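Local coordinates for HTH marR-type domain-containing protein (Streptococcus agalactiae serotype III, PDB 7DVR) that binds heme as a sensor and probably acts as a DNA-binding transcription regulator of the MarR family, at residues T122-E125 against I126-T129. Residues are numbered along the deposited sequence; the frame is centred on the assembly and turned at random.
Sequences TKEE and IRTT. With HEM (protoporphyrin IX containing Fe), chain B.
The first turns of helix 123-139 open with a capping box, and the i to i+4 backbone hydrogen bonds start with I126 N to T122 O at 3.1 Å. T122 is the N-cap: its OG1 accepts from E125 N at 2.9 Å, while T122 N gives back a bond to E125 OE1 at 3.0 Å, reaching that oxygen on its anti side. With CG anti to the carbonyl carbon and beside the backbone N (chi1 -76°), the extended E125 chain lies back along the helix start, which brings OE1 to T122 N; its OE2 forms a salt bridge with K131 of the second subunit, so one carboxylate serves both cap and dimer. On the outer surface E124 and R127 run side by side as a salt bridge. R127 NH2 meets E124 OE2 at 3.3 Å, nearly straight and in the guanidinium plane but above the carboxylate plane, the two planes being 48° apart; R127 NE adds a weak bond to E124 OE1. One turn on, E125 O is gripped by T129 N and by T129 OG1, each at 2.9 Å, from opposite faces of its carbonyl plane. Bends at chi2 and chi3 bring K123 NZ to the heme, where it donates to propionate oxygen O1D at 2.8 Å. T129 also packs on V132 of the second subunit. This is a capping box at a helix N-terminus, here beside a heme propionate and the dimer interface of a MarR-type protein.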
ATOM      1  N   THR A 122      -0.895  20.443   8.307  1.00 52.52           N
ATOM      2  CA  THR A 122      -1.333  21.720   7.675  1.00 51.66           C
ATOM      3  C   THR A 122      -1.746  21.500   6.223  1.00 53.12           C
ATOM      4  O   THR A 122      -1.363  20.417   5.636  1.00 50.94           O
ATOM      5  CB  THR A 122      -0.205  22.735   7.769  1.00 51.93           C
ATOM      6  OG1 THR A 122       0.867  22.340   6.902  1.00 47.92           O
ATOM      7  CG2 THR A 122       0.305  22.843   9.192  1.00 53.46           C
ATOM      8  N   LYS A 123      -2.403  22.500   5.636  1.00 54.47           N
ATOM      9  CA  LYS A 123      -2.814  22.439   4.213  1.00 58.48           C
ATOM     10  C   LYS A 123      -1.552  22.418   3.358  1.00 57.51           C
ATOM     11  O   LYS A 123      -1.598  21.786   2.290  1.00 56.25           O
ATOM     12  CB  LYS A 123      -3.723  23.600   3.805  1.00 63.92           C
ATOM     13  CG  LYS A 123      -4.837  23.920   4.794  1.00 68.78           C
ATOM     14  CD  LYS A 123      -6.231  23.990   4.199  1.00 73.13           C
ATOM     15  CE  LYS A 123      -6.892  22.624   4.100  1.00 74.62           C
ATOM     16  NZ  LYS A 123      -8.081  22.644   3.215  1.00 76.78           N
ATOM     17  N   GLU A 124      -0.499  23.114   3.808  1.00 56.54           N
ATOM     18  CA  GLU A 124       0.790  23.214   3.092  1.00 56.44           C
ATOM     19  C   GLU A 124       1.456  21.844   3.089  1.00 54.43           C
ATOM     20  O   GLU A 124       1.926  21.409   2.033  1.00 51.77           O
ATOM     21  CB  GLU A 124       1.731  24.244   3.724  1.00 58.85           C
ATOM     22  CG  GLU A 124       3.133  24.179   3.135  1.00 59.20           C
ATOM     23  CD  GLU A 124       3.237  24.674   1.693  1.00 63.26           C
ATOM     24  OE1 GLU A 124       2.191  25.126   1.142  1.00 64.76           O
ATOM     25  OE2 GLU A 124       4.369  24.688   1.144  1.00 67.25           O
ATOM     26  N   GLU A 125       1.505  21.203   4.257  1.00 54.40           N
ATOM     27  CA  GLU A 125       2.105  19.851   4.405  1.00 53.14           C
ATOM     28  C   GLU A 125       1.399  18.812   3.503  1.00 51.56           C
ATOM     29  O   GLU A 125       2.096  17.926   2.911  1.00 48.93           O
ATOM     30  CB  GLU A 125       2.064  19.448   5.870  1.00 53.71           C
ATOM     31  CG  GLU A 125       3.122  20.143   6.706  1.00 56.59           C
ATOM     32  CD  GLU A 125       3.034  19.811   8.193  1.00 59.41           C
ATOM     33  OE1 GLU A 125       1.914  19.473   8.684  1.00 54.30           O
ATOM     34  OE2 GLU A 125       4.093  19.877   8.869  1.00 61.86           O
ATOM     35  N   ILE A 126       0.077  18.906   3.389  1.00 51.57           N
ATOM     36  CA  ILE A 126      -0.747  18.011   2.499  1.00 51.95           C
ATOM     37  C   ILE A 126      -0.296  18.256   1.064  1.00 51.97           C
ATOM     38  O   ILE A 126       0.018  17.287   0.350  1.00 49.92           O
ATOM     39  CB  ILE A 126      -2.258  18.280   2.636  1.00 54.32           C
ATOM     40  CG1 ILE A 126      -2.795  17.928   4.025  1.00 55.55           C
ATOM     41  CG2 ILE A 126      -3.062  17.573   1.539  1.00 55.12           C
ATOM     42  CD1 ILE A 126      -2.368  16.615   4.542  1.00 58.27           C
ATOM     43  N   ARG A 127      -0.223  19.536   0.689  1.00 51.34           N
ATOM     44  CA  ARG A 127       0.125  19.964  -0.679  1.00 53.02           C
ATOM     45  C   ARG A 127       1.499  19.416  -1.037  1.00 49.99           C
ATOM     46  O   ARG A 127       1.659  18.927  -2.157  1.00 51.89           O
ATOM     47  CB  ARG A 127       0.114  21.489  -0.753  1.00 58.93           C
ATOM     48  CG  ARG A 127       0.064  22.035  -2.174  1.00 66.14           C
ATOM     49  CD  ARG A 127       0.650  23.443  -2.321  1.00 72.51           C
ATOM     50  NE  ARG A 127       2.014  23.560  -1.805  1.00 75.23           N
ATOM     51  CZ  ARG A 127       3.119  23.112  -2.415  1.00 81.18           C
ATOM     52  NH1 ARG A 127       3.065  22.505  -3.592  1.00 82.59           N
ATOM     53  NH2 ARG A 127       4.294  23.279  -1.836  1.00 84.00           N
ATOM     54  N   THR A 128       2.434  19.513  -0.092  1.00 46.21           N
ATOM     55  CA  THR A 128       3.830  19.039  -0.221  1.00 44.60           C
ATOM     56  C   THR A 128       3.817  17.518  -0.428  1.00 44.24           C
ATOM     57  O   THR A 128       4.290  17.010  -1.488  1.00 46.16           O
ATOM     58  CB  THR A 128       4.649  19.404   1.019  1.00 45.82           C
ATOM     59  OG1 THR A 128       4.950  20.815   0.945  1.00 45.01           O
ATOM     60  CG2 THR A 128       5.978  18.683   1.107  1.00 45.92           C
ATOM     61  N   THR A 129       3.272  16.823   0.557  1.00 42.84           N
ATOM     62  CA  THR A 129       3.115  15.358   0.475  1.00 42.48           C
ATOM     63  C   THR A 129       2.497  14.920  -0.857  1.00 45.40           C
ATOM     64  O   THR A 129       3.077  14.016  -1.512  1.00 47.05           O
ATOM     65  CB  THR A 129       2.275  14.873   1.639  1.00 42.82           C
ATOM     66  OG1 THR A 129       2.926  15.193   2.864  1.00 42.95           O
ATOM     67  CG2 THR A 129       2.120  13.376   1.561  1.00 43.24           C
TER
HETATM   68  CHA HEM B 201     -10.802  14.933   1.412  1.00 59.00           C
HETATM   69  CHB HEM B 201     -13.489  11.057   1.015  1.00 49.85           C
HETATM   70  CHC HEM B 201     -10.348   8.744   3.757  1.00 47.42           C
HETATM   71  CHD HEM B 201      -7.337  12.414   3.450  1.00 54.68           C
HETATM   72  C1A HEM B 201     -11.796  14.070   1.133  1.00 59.66           C
HETATM   73  C2A HEM B 201     -12.936  14.439   0.428  1.00 68.96           C
HETATM   74  C3A HEM B 201     -13.689  13.343   0.317  1.00 63.69           C
HETATM   75  C4A HEM B 201     -13.010  12.308   0.925  1.00 55.22           C
HETATM   76  CMA HEM B 201     -15.020  13.270  -0.370  1.00 69.90           C
HETATM   77  CAA HEM B 201     -13.293  15.804  -0.109  1.00 80.14           C
HETATM   78  CBA HEM B 201     -14.112  16.595   0.928  1.00 94.95           C
HETATM   79  CGA HEM B 201     -14.486  17.979   0.425  1.00106.92           C
HETATM   80  O1A HEM B 201     -14.954  18.114  -0.728  1.00118.06           O
HETATM   81  O2A HEM B 201     -14.343  18.994   1.151  1.00114.77           O
HETATM   82  C1B HEM B 201     -12.831  10.117   1.762  1.00 45.79           C
HETATM   83  C2B HEM B 201     -13.409   8.868   1.988  1.00 50.74           C
HETATM   84  C3B HEM B 201     -12.539   8.200   2.788  1.00 48.43           C
HETATM   85  C4B HEM B 201     -11.426   9.098   3.012  1.00 43.08           C
HETATM   86  CMB HEM B 201     -14.726   8.403   1.425  1.00 56.78           C
HETATM   87  CAB HEM B 201     -12.590   6.840   3.281  1.00 53.51           C
HETATM   88  CBB HEM B 201     -13.519   6.009   2.871  1.00 61.12           C
HETATM   89  C1C HEM B 201      -9.234   9.517   3.866  1.00 47.90           C
HETATM   90  C2C HEM B 201      -8.036   9.095   4.391  1.00 50.14           C
HETATM   91  C3C HEM B 201      -7.166  10.146   4.295  1.00 51.75           C
HETATM   92  C4C HEM B 201      -7.867  11.201   3.716  1.00 52.02           C
HETATM   93  CMC HEM B 201      -7.800   7.725   4.940  1.00 53.70           C
HETATM   94  CAC HEM B 201      -5.799  10.237   4.775  1.00 54.45           C
HETATM   95  CBC HEM B 201      -5.316   9.350   5.638  1.00 54.28           C
HETATM   96  C1D HEM B 201      -8.091  13.390   2.864  1.00 54.36           C
HETATM   97  C2D HEM B 201      -7.562  14.720   2.710  1.00 60.39           C
HETATM   98  C3D HEM B 201      -8.527  15.432   2.153  1.00 67.10           C
HETATM   99  C4D HEM B 201      -9.637  14.519   1.979  1.00 57.44           C
HETATM  100  CMD HEM B 201      -6.208  15.232   3.114  1.00 63.21           C
HETATM  101  CAD HEM B 201      -8.454  16.891   1.789  1.00 80.99           C
HETATM  102  CBD HEM B 201      -9.452  17.734   2.608  1.00 92.66           C
HETATM  103  CGD HEM B 201      -9.438  19.173   2.136  1.00101.60           C
HETATM  104  O1D HEM B 201      -8.499  19.924   2.488  1.00111.66           O
HETATM  105  O2D HEM B 201     -10.355  19.627   1.406  1.00113.58           O
HETATM  106  NA  HEM B 201     -11.851  12.761   1.428  1.00 53.22           N
HETATM  107  NB  HEM B 201     -11.675  10.202   2.390  1.00 47.75           N
HETATM  108  NC  HEM B 201      -9.106  10.785   3.479  1.00 48.96           N
HETATM  109  ND  HEM B 201      -9.319  13.329   2.427  1.00 53.37           N
HETATM  110 FE   HEM B 201     -10.419  11.854   2.422  1.00 47.07          FE